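TCP pilus virulence regulatory protein (Vibrio cholerae, PDB 3GBG) probably acts as an AraC-family transcription regulator of virulence genes, including those of the toxin-coregulated pilus, with a fatty acid, palmitoleic acid, bound in its structure. Local coordinates at residues K5-N10 with S82-S87; Y30-I35 with I58-K63; D44-V49 with I66-L71. One frame throughout, in Å; residues are numbered along the deposited sequence.

Contact 1. Residues K5-N10 with S82-S87; sequences KSFQTN and SVITIS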
loop_
_atom_site.group_PDB
_atom_site.type_symbol
_atom_site.label_atom_id
_atom_site.label_comp_id
_atom_site.label_asym_id
_atom_site.label_seq_id
_atom_site.Cartn_x
_atom_site.Cartn_y
_atom_site.Cartn_z
ATOM N N LYS A 5 6.514 -13.644 -8.506
ATOM C CA LYS A 5 6.648 -13.704 -7.056
ATOM C C LYS A 5 7.129 -12.362 -6.521
ATOM O O LYS A 5 7.057 -12.096 -5.322
ATOM C CB LYS A 5 7.617 -14.816 -6.642
ATOM C CG LYS A 5 9.080 -14.541 -6.925
ATOM C CD LYS A 5 9.945 -15.645 -6.334
ATOM C CE LYS A 5 11.416 -15.271 -6.353
ATOM N NZ LYS A 5 11.675 -14.044 -5.544
ATOM N N SER A 6 7.622 -11.521 -7.422
ATOM C CA SER A 6 8.090 -10.194 -7.054
ATOM C C SER A 6 6.915 -9.239 -7.241
ATOM O O SER A 6 7.022 -8.042 -6.975
ATOM C CB SER A 6 9.256 -9.774 -7.951
ATOM O OG SER A 6 10.358 -10.656 -7.803
ATOM N N PHE A 7 5.795 -9.795 -7.700
ATOM C CA PHE A 7 4.578 -9.029 -7.939
ATOM C C PHE A 7 3.348 -9.740 -7.389
ATOM O O PHE A 7 3.029 -10.849 -7.804
ATOM C CB PHE A 7 4.386 -8.795 -9.440
ATOM C CG PHE A 7 5.472 -7.974 -10.067
ATOM C CD1 PHE A 7 5.660 -6.646 -9.690
ATOM C CD2 PHE A 7 6.315 -8.525 -11.027
ATOM C CE1 PHE A 7 6.671 -5.877 -10.260
ATOM C CE2 PHE A 7 7.331 -7.763 -11.604
ATOM C CZ PHE A 7 7.508 -6.437 -11.219
ATOM N N GLN A 8 2.657 -9.094 -6.456
ATOM C CA GLN A 8 1.446 -9.657 -5.860
ATOM C C GLN A 8 0.298 -8.768 -6.338
ATOM O O GLN A 8 0.267 -7.582 -6.022
ATOM C CB GLN A 8 1.567 -9.620 -4.334
ATOM C CG GLN A 8 0.632 -10.566 -3.591
ATOM C CD GLN A 8 -0.812 -10.116 -3.642
ATOM O OE1 GLN A 8 -1.674 -10.794 -4.196
ATOM N NE2 GLN A 8 -1.086 -8.966 -3.041
ATOM N N THR A 9 -0.638 -9.333 -7.097
ATOM C CA THR A 9 -1.744 -8.539 -7.630
ATOM C C THR A 9 -3.154 -8.966 -7.232
ATOM O O THR A 9 -3.440 -10.148 -7.049
ATOM C CB THR A 9 -1.693 -8.502 -9.171
ATOM O OG1 THR A 9 -1.930 -9.816 -9.687
ATOM C CG2 THR A 9 -0.331 -8.028 -9.650
ATOM N N ASN A 10 -4.036 -7.980 -7.100
ATOM C CA ASN A 10 -5.430 -8.233 -6.765
ATOM C C ASN A 10 -6.318 -7.305 -7.586
ATOM O O ASN A 10 -5.888 -6.231 -8.002
ATOM C CB ASN A 10 -5.684 -7.992 -5.276
ATOM C CG ASN A 10 -4.862 -8.896 -4.391
ATOM O OD1 ASN A 10 -3.762 -8.540 -3.969
ATOM N ND2 ASN A 10 -5.388 -10.080 -4.111
ATOM N N SER A 82 -7.242 -2.483 -10.163
ATOM C CA SER A 82 -6.143 -3.439 -10.104
ATOM C C SER A 82 -5.100 -2.926 -9.126
ATOM O O SER A 82 -4.721 -1.760 -9.183
ATOM C CB SER A 82 -5.513 -3.605 -11.490
ATOM O OG SER A 82 -6.445 -4.127 -12.420
ATOM N N VAL A 83 -4.643 -3.790 -8.227
ATOM C CA VAL A 83 -3.636 -3.394 -7.256
ATOM C C VAL A 83 -2.421 -4.313 -7.309
ATOM O O VAL A 83 -2.529 -5.523 -7.115
ATOM C CB VAL A 83 -4.202 -3.392 -5.819
ATOM C CG1 VAL A 83 -3.153 -2.860 -4.853
ATOM C CG2 VAL A 83 -5.464 -2.537 -5.757
ATOM N N ILE A 84 -1.265 -3.717 -7.575
ATOM C CA ILE A 84 -0.012 -4.451 -7.660
ATOM C C ILE A 84 0.867 -4.175 -6.453
ATOM O O ILE A 84 1.164 -3.023 -6.140
ATOM C CB ILE A 84 0.790 -4.039 -8.895
ATOM C CG1 ILE A 84 0.019 -4.415 -10.154
ATOM C CG2 ILE A 84 2.161 -4.700 -8.871
ATOM C CD1 ILE A 84 0.722 -3.988 -11.420
ATOM N N THR A 85 1.298 -5.236 -5.788
ATOM C CA THR A 85 2.170 -5.087 -4.639
ATOM C C THR A 85 3.543 -5.614 -5.052
ATOM O O THR A 85 3.669 -6.745 -5.517
ATOM C CB THR A 85 1.620 -5.869 -3.436
ATOM O OG1 THR A 85 0.266 -5.463 -3.189
ATOM C CG2 THR A 85 2.443 -5.578 -2.194
ATOM N N ILE A 86 4.564 -4.779 -4.899
ATOM C CA ILE A 86 5.925 -5.142 -5.281
ATOM C C ILE A 86 6.742 -5.627 -4.085
ATOM O O ILE A 86 6.715 -5.015 -3.017
ATOM C CB ILE A 86 6.650 -3.935 -5.916
ATOM C CG1 ILE A 86 5.752 -3.282 -6.978
ATOM C CG2 ILE A 86 7.955 -4.384 -6.545
ATOM C CD1 ILE A 86 6.345 -2.030 -7.608
ATOM N N SER A 87 7.466 -6.727 -4.267
ATOM C CA SER A 87 8.293 -7.284 -3.195
ATOM C C SER A 87 9.532 -6.424 -2.986
ATOM O O SER A 87 9.987 -5.743 -3.904
ATOM C CB SER A 87 8.732 -8.707 -3.548
ATOM O OG SER A 87 9.641 -8.688 -4.638
HETATM O O HOH W 1 -1.711 -6.423 -4.363
#
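Q8 and T85 exchange two backbone hydrogen bonds. Q8 N meets T85 O at 2.7 Å, and T85 N returns to Q8 O at 2.6 Å. N10 and V83 pair in the same way, with V83 N 2.7 Å from N10 O. A fifth bond, S87 N to S6 O, lies just past the ends of the two strands.

Q8, N10, V83 and T85 share one face of the sheet, and V83 there touches the bound palmitoleic acid. The Q8 chain bends at its second torsion (chi2 -72°), which brings NE2 back along the strand to N10 OD1 at 2.9 Å. This bond lies close to both amide planes and so helps to fix how the two amides are turned. A water sits between Q8 O, N10 OD1 and T85 OG1, 2.8 Å from Q8 O. N10 OD1 also accepts from K230, and T85 OG1 is bonded to K31.

The face of F7, T9, I84 and I86 is mostly apolar. The F7 ring lies obliquely against two methyls, with CD1 4.1 Å from I84 CG2 and CE1 4.2 Å from I86 CG2. T9 CG2 lies alongside I84 CG1 at 3.7 Å. F148 and V130 pack on the F7 ring from helices behind this face.

S87 is the N-cap of helix 88-97, and its OG is hydrogen-bonded to S89 OG and F90 N. The whole is the antiparallel pairing of an outermost strand, 7-14, with its neighbour 79-86 in the five-stranded sheet of the cupin-like domain.

Contact 2. Residues Y30-I35 with I58-K63; sequences YKMFWI and IILLKK. With PAM (palmitoleic acid), chain B.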
loop_
_atom_site.group_PDB
_atom_site.type_symbol
_atom_site.label_atom_id
_atom_site.label_comp_id
_atom_site.label_asym_id
_atom_site.label_seq_id
_atom_site.Cartn_x
_atom_site.Cartn_y
_atom_site.Cartn_z
ATOM N N TYR A 30 5.678 -1.221 -1.328
ATOM C CA TYR A 30 5.310 -0.378 -2.451
ATOM C C TYR A 30 4.130 -0.959 -3.204
ATOM O O TYR A 30 4.077 -2.161 -3.479
ATOM C CB TYR A 30 6.495 -0.187 -3.402
ATOM C CG TYR A 30 7.641 0.585 -2.790
ATOM C CD1 TYR A 30 8.660 -0.071 -2.096
ATOM C CD2 TYR A 30 7.687 1.980 -2.865
ATOM C CE1 TYR A 30 9.692 0.641 -1.490
ATOM C CE2 TYR A 30 8.714 2.701 -2.260
ATOM C CZ TYR A 30 9.710 2.026 -1.575
ATOM O OH TYR A 30 10.707 2.738 -0.956
ATOM N N LYS A 31 3.170 -0.098 -3.521
ATOM C CA LYS A 31 1.979 -0.524 -4.243
ATOM C C LYS A 31 1.611 0.471 -5.335
ATOM O O LYS A 31 2.014 1.631 -5.303
ATOM C CB LYS A 31 0.797 -0.649 -3.282
ATOM C CG LYS A 31 0.901 -1.764 -2.256
ATOM C CD LYS A 31 -0.288 -1.710 -1.297
ATOM C CE LYS A 31 -0.266 -2.867 -0.309
ATOM N NZ LYS A 31 -0.574 -4.164 -0.972
ATOM N N MET A 32 0.849 0.001 -6.309
ATOM C CA MET A 32 0.380 0.849 -7.393
ATOM C C MET A 32 -0.977 0.323 -7.815
ATOM O O MET A 32 -1.198 -0.886 -7.840
ATOM C CB MET A 32 1.365 0.836 -8.569
ATOM C CG MET A 32 1.692 -0.533 -9.142
ATOM S SD MET A 32 2.962 -0.379 -10.454
ATOM C CE MET A 32 4.327 0.268 -9.518
ATOM N N PHE A 33 -1.905 1.229 -8.101
ATOM C CA PHE A 33 -3.228 0.807 -8.525
ATOM C C PHE A 33 -3.782 1.736 -9.582
ATOM O O PHE A 33 -3.284 2.841 -9.776
ATOM C CB PHE A 33 -4.202 0.748 -7.340
ATOM C CG PHE A 33 -4.517 2.091 -6.732
ATOM C CD1 PHE A 33 -3.747 2.594 -5.682
ATOM C CD2 PHE A 33 -5.609 2.835 -7.185
ATOM C CE1 PHE A 33 -4.061 3.816 -5.088
ATOM C CE2 PHE A 33 -5.935 4.059 -6.600
ATOM C CZ PHE A 33 -5.159 4.553 -5.545
ATOM N N TRP A 34 -4.821 1.272 -10.265
ATOM C CA TRP A 34 -5.458 2.058 -11.303
ATOM C C TRP A 34 -6.777 1.399 -11.667
ATOM O O TRP A 34 -6.987 0.218 -11.387
ATOM C CB TRP A 34 -4.541 2.140 -12.530
ATOM C CG TRP A 34 -4.387 0.839 -13.248
ATOM C CD1 TRP A 34 -5.200 0.343 -14.226
ATOM C CD2 TRP A 34 -3.391 -0.163 -13.011
ATOM N NE1 TRP A 34 -4.777 -0.905 -14.609
ATOM C CE2 TRP A 34 -3.672 -1.242 -13.875
ATOM C CE3 TRP A 34 -2.294 -0.256 -12.143
ATOM C CZ2 TRP A 34 -2.888 -2.403 -13.901
ATOM C CZ3 TRP A 34 -1.518 -1.410 -12.171
ATOM C CH2 TRP A 34 -1.820 -2.468 -13.042
ATOM N N ILE A 35 -7.672 2.170 -12.276
ATOM C CA ILE A 35 -8.962 1.640 -12.692
ATOM C C ILE A 35 -8.853 1.115 -14.118
ATOM O O ILE A 35 -8.081 1.635 -14.927
ATOM C CB ILE A 35 -10.072 2.714 -12.586
ATOM C CG1 ILE A 35 -9.699 3.955 -13.395
ATOM C CG2 ILE A 35 -10.256 3.118 -11.116
ATOM C CD1 ILE A 35 -10.741 5.055 -13.326
ATOM N N ILE A 58 -2.033 6.100 -13.095
ATOM C CA ILE A 58 -1.461 5.114 -12.195
ATOM C C ILE A 58 -1.095 5.801 -10.884
ATOM O O ILE A 58 -0.384 6.804 -10.881
ATOM C CB ILE A 58 -0.208 4.438 -12.826
ATOM C CG1 ILE A 58 0.517 3.574 -11.783
ATOM C CG2 ILE A 58 0.711 5.490 -13.398
ATOM C CD1 ILE A 58 -0.278 2.365 -11.324
ATOM N N ILE A 59 -1.614 5.275 -9.776
ATOM C CA ILE A 59 -1.341 5.837 -8.459
ATOM C C ILE A 59 -0.299 4.979 -7.760
ATOM O O ILE A 59 -0.414 3.750 -7.722
ATOM C CB ILE A 59 -2.610 5.877 -7.564
ATOM C CG1 ILE A 59 -3.692 6.762 -8.197
ATOM C CG2 ILE A 59 -2.260 6.414 -6.187
ATOM C CD1 ILE A 59 -4.464 6.093 -9.317
ATOM N N LEU A 60 0.724 5.621 -7.210
ATOM C CA LEU A 60 1.777 4.895 -6.515
ATOM C C LEU A 60 1.743 5.226 -5.027
ATOM O O LEU A 60 1.630 6.392 -4.645
ATOM C CB LEU A 60 3.149 5.267 -7.096
ATOM C CG LEU A 60 3.345 5.089 -8.606
ATOM C CD1 LEU A 60 4.748 5.543 -8.994
ATOM C CD2 LEU A 60 3.137 3.636 -8.985
ATOM N N LEU A 61 1.831 4.195 -4.192
ATOM C CA LEU A 61 1.820 4.371 -2.741
ATOM C C LEU A 61 3.196 3.997 -2.187
ATOM O O LEU A 61 3.685 2.892 -2.414
ATOM C CB LEU A 61 0.733 3.488 -2.120
ATOM C CG LEU A 61 -0.670 3.734 -2.706
ATOM C CD1 LEU A 61 -1.694 2.826 -2.034
ATOM C CD2 LEU A 61 -1.050 5.201 -2.502
ATOM N N LYS A 62 3.819 4.921 -1.467
ATOM C CA LYS A 62 5.149 4.690 -0.919
ATOM C C LYS A 62 5.154 3.797 0.316
ATOM O O LYS A 62 4.356 3.980 1.228
ATOM C CB LYS A 62 5.818 6.027 -0.592
ATOM C CG LYS A 62 7.315 5.914 -0.336
ATOM C CD LYS A 62 8.022 7.263 -0.405
ATOM C CE LYS A 62 7.925 8.016 0.910
ATOM N NZ LYS A 62 8.636 7.292 2.010
ATOM N N LYS A 63 6.063 2.830 0.333
ATOM C CA LYS A 63 6.176 1.915 1.456
ATOM C C LYS A 63 6.414 2.687 2.747
ATOM O O LYS A 63 7.121 3.699 2.756
ATOM C CB LYS A 63 7.320 0.926 1.226
ATOM C CG LYS A 63 7.493 -0.064 2.359
ATOM C CD LYS A 63 8.671 -0.984 2.111
ATOM C CE LYS A 63 8.857 -1.938 3.265
ATOM N NZ LYS A 63 10.001 -2.836 3.014
HETATM C C1 PAM B . -4.520 -4.238 -0.767
HETATM O O1 PAM B . -4.822 -4.896 -1.787
HETATM O O2 PAM B . -3.340 -4.269 -0.369
HETATM C C2 PAM B . -5.574 -3.428 -0.031
HETATM C C3 PAM B . -5.052 -2.010 0.230
HETATM C C4 PAM B . -5.891 -0.980 -0.510
HETATM C C5 PAM B . -5.010 0.077 -1.169
HETATM C C6 PAM B . -5.211 0.089 -2.681
HETATM C C7 PAM B . -6.087 1.262 -3.112
HETATM C C8 PAM B . -7.008 0.867 -4.257
HETATM C C9 PAM B . -8.428 1.399 -4.022
HETATM C C10 PAM B . -9.483 0.604 -3.917
HETATM C C11 PAM B . -9.379 -0.928 -4.023
HETATM C C12 PAM B . -9.260 -1.582 -2.647
HETATM C C13 PAM B . -10.626 -1.889 -2.063
HETATM C C14 PAM B . -10.500 -2.353 -0.618
HETATM C C15 PAM B . -11.870 -2.651 -0.033
HETATM C C16 PAM B . -12.327 -1.520 0.881
#
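K31 and L61 form a hydrogen-bonded pair, as do F33 and I59. Strands 31-35 and 58-61 run antiparallel at 156°, with their axes 4.7 Å apart at closest approach. L61 N to K31 O is the shortest of the four backbone bonds, at 2.8 Å. M32 and L60 are the non-hydrogen-bonded pair between them.

K31, F33, I59 and L61 lie on the face that meets the ligand. The first torsion of F33 (chi1 67°) sets CG between the backbone N and the carbonyl carbon and swings the ring over I59. I59 CB covers one ring face, 3.7 Å from the ring centroid. Palmitoleic acid covers the other, with its C8 3.7 Å from F33 CG. L61 CD1 comes to the ring edge. The ring is thus sandwiched between I59 and the lipid chain. K31 runs out on the same face and turns at its last torsion (chi4 -71°), and its NZ donates to the carboxylate O2 of the ligand at 2.8 Å. K31 NZ is also hydrogen-bonded to T85 OG1, and Y12 OH and K230 NZ also bind the ligand.

On the opposite face M32 CB and L60 CD2 are tightly packed at 3.3 Å. I58 CD1 reaches W34 CE3 at 3.4 Å. Beyond the strand ends, K63 CB sits over one face of the Y30 ring, a CH-pi contact. K63 NZ forms a salt bridge with D88.

Both strands lie inside the five-stranded sheet, between 79-86 and 114-118. Helices 123-131 and 141-155 cover the M32 and W34 face, with L127 and F152 on M32 and I124 on W34.

Contact 3. Residues D44-V49 with I66-L71; sequences DKNCLV and IQRFSL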
loop_
_atom_site.group_PDB
_atom_site.type_symbol
_atom_site.label_atom_id
_atom_site.label_comp_id
_atom_site.label_asym_id
_atom_site.label_seq_id
_atom_site.Cartn_x
_atom_site.Cartn_y
_atom_site.Cartn_z
ATOM N N ASP A 44 -7.358 13.136 -1.582
ATOM C CA ASP A 44 -6.229 12.921 -0.688
ATOM C C ASP A 44 -6.384 13.793 0.552
ATOM O O ASP A 44 -6.169 15.003 0.498
ATOM C CB ASP A 44 -4.921 13.272 -1.401
ATOM C CG ASP A 44 -3.700 12.781 -0.652
ATOM O OD1 ASP A 44 -3.853 12.308 0.497
ATOM O OD2 ASP A 44 -2.586 12.868 -1.212
ATOM N N LYS A 45 -6.757 13.174 1.668
ATOM C CA LYS A 45 -6.940 13.906 2.912
ATOM C C LYS A 45 -5.622 14.386 3.524
ATOM O O LYS A 45 -5.615 15.270 4.377
ATOM C CB LYS A 45 -7.695 13.045 3.930
ATOM C CG LYS A 45 -9.196 12.948 3.696
ATOM C CD LYS A 45 -9.539 12.279 2.375
ATOM C CE LYS A 45 -11.048 12.238 2.160
ATOM N NZ LYS A 45 -11.640 13.608 2.174
ATOM N N ASN A 46 -4.507 13.808 3.093
ATOM C CA ASN A 46 -3.208 14.205 3.623
ATOM C C ASN A 46 -2.747 15.532 3.036
ATOM O O ASN A 46 -2.218 16.387 3.749
ATOM C CB ASN A 46 -2.160 13.122 3.344
ATOM C CG ASN A 46 -2.224 11.980 4.343
ATOM O OD1 ASN A 46 -1.566 10.954 4.173
ATOM N ND2 ASN A 46 -3.015 12.156 5.393
ATOM N N CYS A 47 -2.952 15.706 1.734
ATOM C CA CYS A 47 -2.556 16.935 1.058
ATOM C C CYS A 47 -3.755 17.839 0.800
ATOM O O CYS A 47 -3.613 18.924 0.235
ATOM C CB CYS A 47 -1.856 16.604 -0.263
ATOM S SG CYS A 47 -0.339 15.639 -0.057
ATOM N N LEU A 48 -4.933 17.387 1.217
ATOM C CA LEU A 48 -6.159 18.154 1.040
ATOM C C LEU A 48 -6.383 18.508 -0.428
ATOM O O LEU A 48 -6.599 19.672 -0.772
ATOM C CB LEU A 48 -6.098 19.435 1.881
ATOM C CG LEU A 48 -5.869 19.249 3.388
ATOM C CD1 LEU A 48 -5.727 20.610 4.065
ATOM C CD2 LEU A 48 -7.027 18.473 3.986
ATOM N N VAL A 49 -6.330 17.501 -1.293
ATOM C CA VAL A 49 -6.523 17.722 -2.723
ATOM C C VAL A 49 -7.344 16.596 -3.349
ATOM O O VAL A 49 -7.357 15.471 -2.851
ATOM C CB VAL A 49 -5.171 17.804 -3.459
ATOM C CG1 VAL A 49 -4.333 18.931 -2.879
ATOM C CG2 VAL A 49 -4.431 16.482 -3.345
ATOM N N ILE A 66 1.573 6.332 5.593
ATOM C CA ILE A 66 0.270 6.162 6.248
ATOM C C ILE A 66 -0.694 6.983 5.401
ATOM O O ILE A 66 -0.655 8.217 5.416
ATOM C CB ILE A 66 0.261 6.725 7.682
ATOM C CG1 ILE A 66 1.390 6.097 8.504
ATOM C CG2 ILE A 66 -1.087 6.443 8.350
ATOM C CD1 ILE A 66 1.148 4.668 8.901
ATOM N N GLN A 67 -1.570 6.295 4.681
ATOM C CA GLN A 67 -2.513 6.947 3.780
ATOM C C GLN A 67 -3.868 7.306 4.376
ATOM O O GLN A 67 -4.377 6.623 5.260
ATOM C CB GLN A 67 -2.731 6.054 2.556
ATOM C CG GLN A 67 -1.468 5.685 1.781
ATOM C CD GLN A 67 -0.851 6.869 1.062
ATOM O OE1 GLN A 67 -1.536 7.840 0.742
ATOM N NE2 GLN A 67 0.444 6.784 0.785
ATOM N N ARG A 68 -4.436 8.400 3.870
ATOM C CA ARG A 68 -5.748 8.891 4.276
ATOM C C ARG A 68 -6.389 9.452 3.009
ATOM O O ARG A 68 -6.158 10.610 2.649
ATOM C CB ARG A 68 -5.630 9.998 5.334
ATOM C CG ARG A 68 -4.918 9.576 6.623
ATOM C CD ARG A 68 -4.898 10.720 7.624
ATOM N NE ARG A 68 -4.193 10.379 8.864
ATOM C CZ ARG A 68 -2.877 10.208 8.955
ATOM N NH1 ARG A 68 -2.114 10.346 7.880
ATOM N NH2 ARG A 68 -2.330 9.907 10.121
ATOM N N PHE A 69 -7.173 8.625 2.318
ATOM C CA PHE A 69 -7.825 9.055 1.080
ATOM C C PHE A 69 -9.043 8.222 0.724
ATOM O O PHE A 69 -9.284 7.166 1.300
ATOM C CB PHE A 69 -6.841 8.986 -0.088
ATOM C CG PHE A 69 -6.494 7.581 -0.506
ATOM C CD1 PHE A 69 -5.561 6.841 0.205
ATOM C CD2 PHE A 69 -7.112 6.993 -1.608
ATOM C CE1 PHE A 69 -5.241 5.532 -0.171
ATOM C CE2 PHE A 69 -6.800 5.687 -1.993
ATOM C CZ PHE A 69 -5.859 4.954 -1.273
ATOM N N SER A 70 -9.809 8.713 -0.245
ATOM C CA SER A 70 -10.987 8.004 -0.705
ATOM C C SER A 70 -10.994 7.979 -2.224
ATOM O O SER A 70 -10.383 8.828 -2.878
ATOM C CB SER A 70 -12.269 8.667 -0.184
ATOM O OG SER A 70 -12.439 9.972 -0.721
ATOM N N LEU A 71 -11.667 6.973 -2.772
ATOM C CA LEU A 71 -11.789 6.800 -4.212
ATOM C C LEU A 71 -13.277 6.643 -4.490
ATOM O O LEU A 71 -13.923 5.742 -3.957
ATOM C CB LEU A 71 -11.038 5.547 -4.670
ATOM C CG LEU A 71 -10.854 5.385 -6.178
ATOM C CD1 LEU A 71 -9.956 6.513 -6.701
ATOM C CD2 LEU A 71 -10.235 4.029 -6.491
HETATM O O HOH W 2 -3.206 9.712 1.426
#
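D44 OD1 is gripped by N46 N, at 3.1 Å, and by a water that joins it to the neighbouring strand. The backbone N of N46 comes from above the carboxylate plane. The water lies 2.8 Å from D44 OD1 and accepts from R68 N at 3.0 Å. It also lies beside Q67 OE1, to which it can donate. D44 puts its carboxylate here because CG stands anti to the backbone N (chi1 -167°). The amide of Q67 is tied further by S65.

K45 makes the direct bond between the segments. Its N donates to R68 O at 2.8 Å, though the N-H is bent, at 135°. K45 CB lies close to the same oxygen, at 3.2 Å. The rest of the K45 chain runs along the strand, its CD near F69 CA and its CE 3.9 Å from S70 OG.

The bond from N46 N back to D44 OD1 closes an Asx turn at the start of the loop that joins strand 40-44 to strand 49-53 as a hairpin. L48 and V49 both face D44 across the hairpin, as a G1 beta bulge. L48 takes the left-handed backbone conformation there. D44 N to V49 O (2.7 Å) and V49 N to D44 O close the hairpin.

D44 and F69 are a non-hydrogen-bonded antiparallel pair, with D44 CA against F69 CB. The F69 ring leads away from the hairpin toward F22 and the bound palmitoleic acid. R68 carries an extended chain past N46, which crosses it at about a right angle. The guanidinium of R68 continues to R209, where NH2 donates to the backbone O.

From the N terminus, strand 7-14 waits for strand 79-86, and contact 1 closes the longest loop, holding contacts 2 and 3 within it. Strand 31-35 comes next and pairs with 58-63 in contact 2, closing a loop of 22 residues. The hairpin at 44-49 lies between those two segments, but its partner 66-71 follows the second. Contact 3 closes a loop of 16 residues, and contacts 2 and 3 cross along the chain. Contacts 1 and 2 are neighbours in the five-stranded sheet through strands 79-86 and 31-35. Contact 3 belongs to the four-stranded sheet. F33 of contact 2 and F69 of contact 3 pack between the two sheets, while contacts 1 and 3 do not touch.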